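PDB 4ZXO: glycosyl hydrolase family 26 from Bacteroides ovatus, which probably hydrolyses internal beta-1,4-mannosidic linkages of mannans such as galactomannan, as a beta-mannanase of glycoside hydrolase family 26. Local coordinates for residues A[269-274]-A[296-301]. Residues are numbered along the deposited sequence; the frame is centred on the assembly and turned at random.
Sequences TETGLE and SYVLVW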
ATOM      1  N   THR A 269      -4.857  -2.604  -3.063  1.00  5.78           N
ATOM      2  CA  THR A 269      -3.671  -2.229  -2.310  1.00  6.27           C
ATOM      3  C   THR A 269      -3.157  -3.361  -1.403  1.00  6.72           C
ATOM      4  O   THR A 269      -1.985  -3.338  -1.012  1.00  7.16           O
ATOM      5  CB  THR A 269      -3.925  -0.923  -1.485  1.00  6.81           C
ATOM      6  OG1 THR A 269      -5.195  -1.002  -0.821  1.00  8.16           O
ATOM      7  CG2 THR A 269      -3.953   0.258  -2.480  1.00  7.88           C
ATOM      8  N   GLU A 270      -4.017  -4.323  -1.065  1.00  6.32           N
ATOM      9  CA  GLU A 270      -3.557  -5.589  -0.446  1.00  6.56           C
ATOM     10  C   GLU A 270      -4.480  -6.695  -0.934  1.00  7.09           C
ATOM     11  O   GLU A 270      -5.704  -6.524  -0.933  1.00  7.84           O
ATOM     12  CB  GLU A 270      -3.628  -5.610   1.085  1.00  7.90           C
ATOM     13  CG  GLU A 270      -2.678  -4.715   1.791  1.00 10.13           C
ATOM     14  CD  GLU A 270      -2.680  -4.913   3.283  1.00 10.61           C
ATOM     15  OE1 GLU A 270      -3.009  -6.015   3.770  1.00 12.38           O
ATOM     16  OE2 GLU A 270      -2.338  -3.964   4.011  1.00 10.74           O
ATOM     17  N   THR A 271      -3.932  -7.841  -1.302  1.00  7.13           N
ATOM     18  CA  THR A 271      -4.695  -9.028  -1.527  1.00  7.80           C
ATOM     19  C   THR A 271      -3.761 -10.226  -1.394  1.00  8.38           C
ATOM     20  O   THR A 271      -2.556 -10.091  -1.067  1.00  9.06           O
ATOM     21  CB  THR A 271      -5.382  -9.024  -2.923  1.00  7.64           C
ATOM     22  OG1 THR A 271      -6.387 -10.063  -2.981  1.00  8.65           O
ATOM     23  CG2 THR A 271      -4.403  -9.186  -4.018  1.00  8.91           C
ATOM     24  N   GLY A 272      -4.329 -11.403  -1.583  1.00  9.37           N
ATOM     25  CA  GLY A 272      -3.549 -12.634  -1.535  1.00 11.14           C
ATOM     26  C   GLY A 272      -4.336 -13.795  -1.025  1.00 11.45           C
ATOM     27  O   GLY A 272      -5.458 -13.650  -0.511  1.00 11.75           O
ATOM     28  N   LEU A 273      -3.742 -14.980  -1.198  1.00 11.82           N
ATOM     29  CA  LEU A 273      -4.252 -16.240  -0.641  1.00 13.01           C
ATOM     30  C   LEU A 273      -3.138 -16.818   0.192  1.00 13.55           C
ATOM     31  O   LEU A 273      -2.096 -17.209  -0.376  1.00 13.72           O
ATOM     32  CB  LEU A 273      -4.639 -17.212  -1.752  1.00 13.05           C
ATOM     33  CG  LEU A 273      -4.929 -18.650  -1.297  1.00 13.19           C
ATOM     34  CD1 LEU A 273      -6.165 -18.603  -0.433  1.00 15.04           C
ATOM     35  CD2 LEU A 273      -5.168 -19.544  -2.521  1.00 14.35           C
ATOM     36  N   GLU A 274      -3.312 -16.824   1.519  1.00 13.43           N
ATOM     37  CA  GLU A 274      -2.203 -17.226   2.375  1.00 14.08           C
ATOM     38  C   GLU A 274      -1.674 -18.651   2.028  1.00 14.29           C
ATOM     39  O   GLU A 274      -2.458 -19.635   1.993  1.00 14.87           O
ATOM     40  CB  GLU A 274      -2.634 -17.132   3.847  1.00 16.13           C
ATOM     41  CG  GLU A 274      -1.485 -17.391   4.754  1.00 18.03           C
ATOM     42  CD  GLU A 274      -1.871 -17.429   6.206  1.00 21.33           C
ATOM     43  OE1 GLU A 274      -3.012 -17.859   6.527  1.00 24.49           O
ATOM     44  OE2 GLU A 274      -1.045 -17.018   7.042  1.00 22.46           O
ATOM     45  N   SER A 296      -4.524   0.469 -11.183  1.00  8.52           N
ATOM     46  CA  SER A 296      -3.156   0.941 -11.406  0.50  8.31           C
ATOM     47  C   SER A 296      -2.131  -0.045 -10.895  1.00  9.12           C
ATOM     48  O   SER A 296      -1.026  -0.125 -11.445  1.00 10.03           O
ATOM     49  CB  SER A 296      -2.906   2.276 -10.732  0.50  7.27           C
ATOM     50  OG  SER A 296      -3.786   3.244 -11.243  0.50  6.18           O
ATOM     51  N   TYR A 297      -2.477  -0.755  -9.805  1.00  8.07           N
ATOM     52  CA  TYR A 297      -1.590  -1.781  -9.294  1.00  8.85           C
ATOM     53  C   TYR A 297      -2.376  -2.754  -8.421  1.00  9.23           C
ATOM     54  O   TYR A 297      -3.527  -2.473  -8.020  1.00  9.51           O
ATOM     55  CB  TYR A 297      -0.389  -1.203  -8.514  1.00  9.61           C
ATOM     56  CG  TYR A 297      -0.661  -0.330  -7.296  1.00 10.48           C
ATOM     57  CD1 TYR A 297      -0.634  -0.840  -5.983  1.00 11.23           C
ATOM     58  CD2 TYR A 297      -0.936   1.029  -7.471  1.00 10.49           C
ATOM     59  CE1 TYR A 297      -0.836   0.036  -4.872  1.00 10.59           C
ATOM     60  CE2 TYR A 297      -1.128   1.872  -6.428  1.00 11.68           C
ATOM     61  CZ  TYR A 297      -1.085   1.392  -5.135  1.00 11.10           C
ATOM     62  OH  TYR A 297      -1.336   2.325  -4.139  1.00 11.63           O
ATOM     63  N   VAL A 298      -1.776  -3.924  -8.202  1.00  9.24           N
ATOM     64  CA  VAL A 298      -2.309  -4.964  -7.322  1.00  9.04           C
ATOM     65  C   VAL A 298      -1.143  -5.437  -6.494  1.00  8.33           C
ATOM     66  O   VAL A 298      -0.085  -5.777  -7.067  1.00 11.23           O
ATOM     67  CB  VAL A 298      -2.933  -6.177  -8.096  1.00 10.40           C
ATOM     68  CG1 VAL A 298      -1.999  -6.793  -9.071  1.00 12.93           C
ATOM     69  CG2 VAL A 298      -3.407  -7.273  -7.112  1.00 11.06           C
ATOM     70  N   LEU A 299      -1.308  -5.502  -5.175  1.00  7.63           N
ATOM     71  CA  LEU A 299      -0.179  -5.820  -4.324  1.00  6.94           C
ATOM     72  C   LEU A 299      -0.532  -6.983  -3.439  1.00  6.92           C
ATOM     73  O   LEU A 299      -1.572  -6.971  -2.791  1.00  7.11           O
ATOM     74  CB  LEU A 299       0.187  -4.594  -3.460  1.00  8.78           C
ATOM     75  CG  LEU A 299       1.443  -4.862  -2.612  1.00  9.64           C
ATOM     76  CD1 LEU A 299       2.480  -3.749  -2.731  1.00 10.33           C
ATOM     77  CD2 LEU A 299       1.032  -5.094  -1.188  1.00  8.84           C
ATOM     78  N   VAL A 300       0.332  -7.988  -3.403  1.00  6.95           N
ATOM     79  CA  VAL A 300       0.108  -9.118  -2.486  1.00  7.98           C
ATOM     80  C   VAL A 300       1.052  -8.987  -1.285  1.00  8.69           C
ATOM     81  O   VAL A 300       2.150  -8.362  -1.349  1.00  8.70           O
ATOM     82  CB  VAL A 300       0.316 -10.498  -3.161  1.00 10.03           C
ATOM     83  CG1 VAL A 300      -0.634 -10.654  -4.361  1.00 10.89           C
ATOM     84  CG2 VAL A 300       1.774 -10.749  -3.515  1.00 10.44           C
ATOM     85  N   TRP A 301       0.637  -9.602  -0.173  1.00  9.79           N
ATOM     86  CA  TRP A 301       1.290  -9.352   1.115  1.00  9.63           C
ATOM     87  C   TRP A 301       2.611 -10.132   1.254  1.00 10.74           C
ATOM     88  O   TRP A 301       3.038 -10.829   0.329  1.00 10.79           O
ATOM     89  CB  TRP A 301       0.312  -9.669   2.265  1.00  9.60           C
ATOM     90  CG  TRP A 301       0.705  -8.974   3.571  1.00 11.30           C
ATOM     91  CD1 TRP A 301       1.028  -9.575   4.795  1.00 13.31           C
ATOM     92  CD2 TRP A 301       0.860  -7.558   3.788  1.00 12.63           C
ATOM     93  NE1 TRP A 301       1.362  -8.607   5.724  1.00 14.34           N
ATOM     94  CE2 TRP A 301       1.279  -7.371   5.132  1.00 13.67           C
ATOM     95  CE3 TRP A 301       0.650  -6.432   2.977  1.00 13.49           C
ATOM     96  CZ2 TRP A 301       1.457  -6.092   5.685  1.00 14.84           C
ATOM     97  CZ3 TRP A 301       0.861  -5.163   3.513  1.00 14.84           C
ATOM     98  CH2 TRP A 301       1.272  -5.013   4.857  1.00 14.93           C
TER
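E270 turns CG beside its own backbone N (chi1 -69°) and runs extended from there, while W301 sets its ring anti to the backbone N (chi1 -159°). The two side chains therefore lie alongside each other and point the same way. The carboxylate is tilted only 21° from the indole plane. Its OE1 sits 3.8 Å above that plane, offset toward the rim of the ring. OE2 comes within 3.5 Å of W301 CZ3. Both oxygens have polar partners: Y237 hydrogen-bonds OE1, and R162 forms a salt bridge with OE2. With an alanine in place of E270, R162 and Y237 are likely to lose their carboxylate mate, and part of the indole face would probably be uncovered.

The backbones run parallel, with T271 bridged to V300. T271 N donates to L299 O at 2.9 Å. The return bond, from W301 N to T271 O, is weak at 3.4 Å. T271 O also receives a CA-H...O contact from V300 CA at 3.2 Å. Beside this pairing, T271 CG2 meets V298 CG2 at 3.8 Å. The hydroxyl of T271 is engaged by V236 O and the Y244 hydroxyl. Further back, T269 CG2 approaches the Y297 ring obliquely, 3.7 Å from Y297 OH. L299 packs its CB and CD2 against T269 O.

The contact closes the beta-alpha-beta unit of strand 266-271, helix 281-290 and strand 295-300, the last two strands of the eight-stranded TIM barrel. E270 lies at the C-terminal end of the seventh, a position consistent with that of the catalytic nucleophile in related clan GH-A enzymes. Flanked by an aromatic face, an arginine and a tyrosine, its carboxylate is probably held in a fixed orientation.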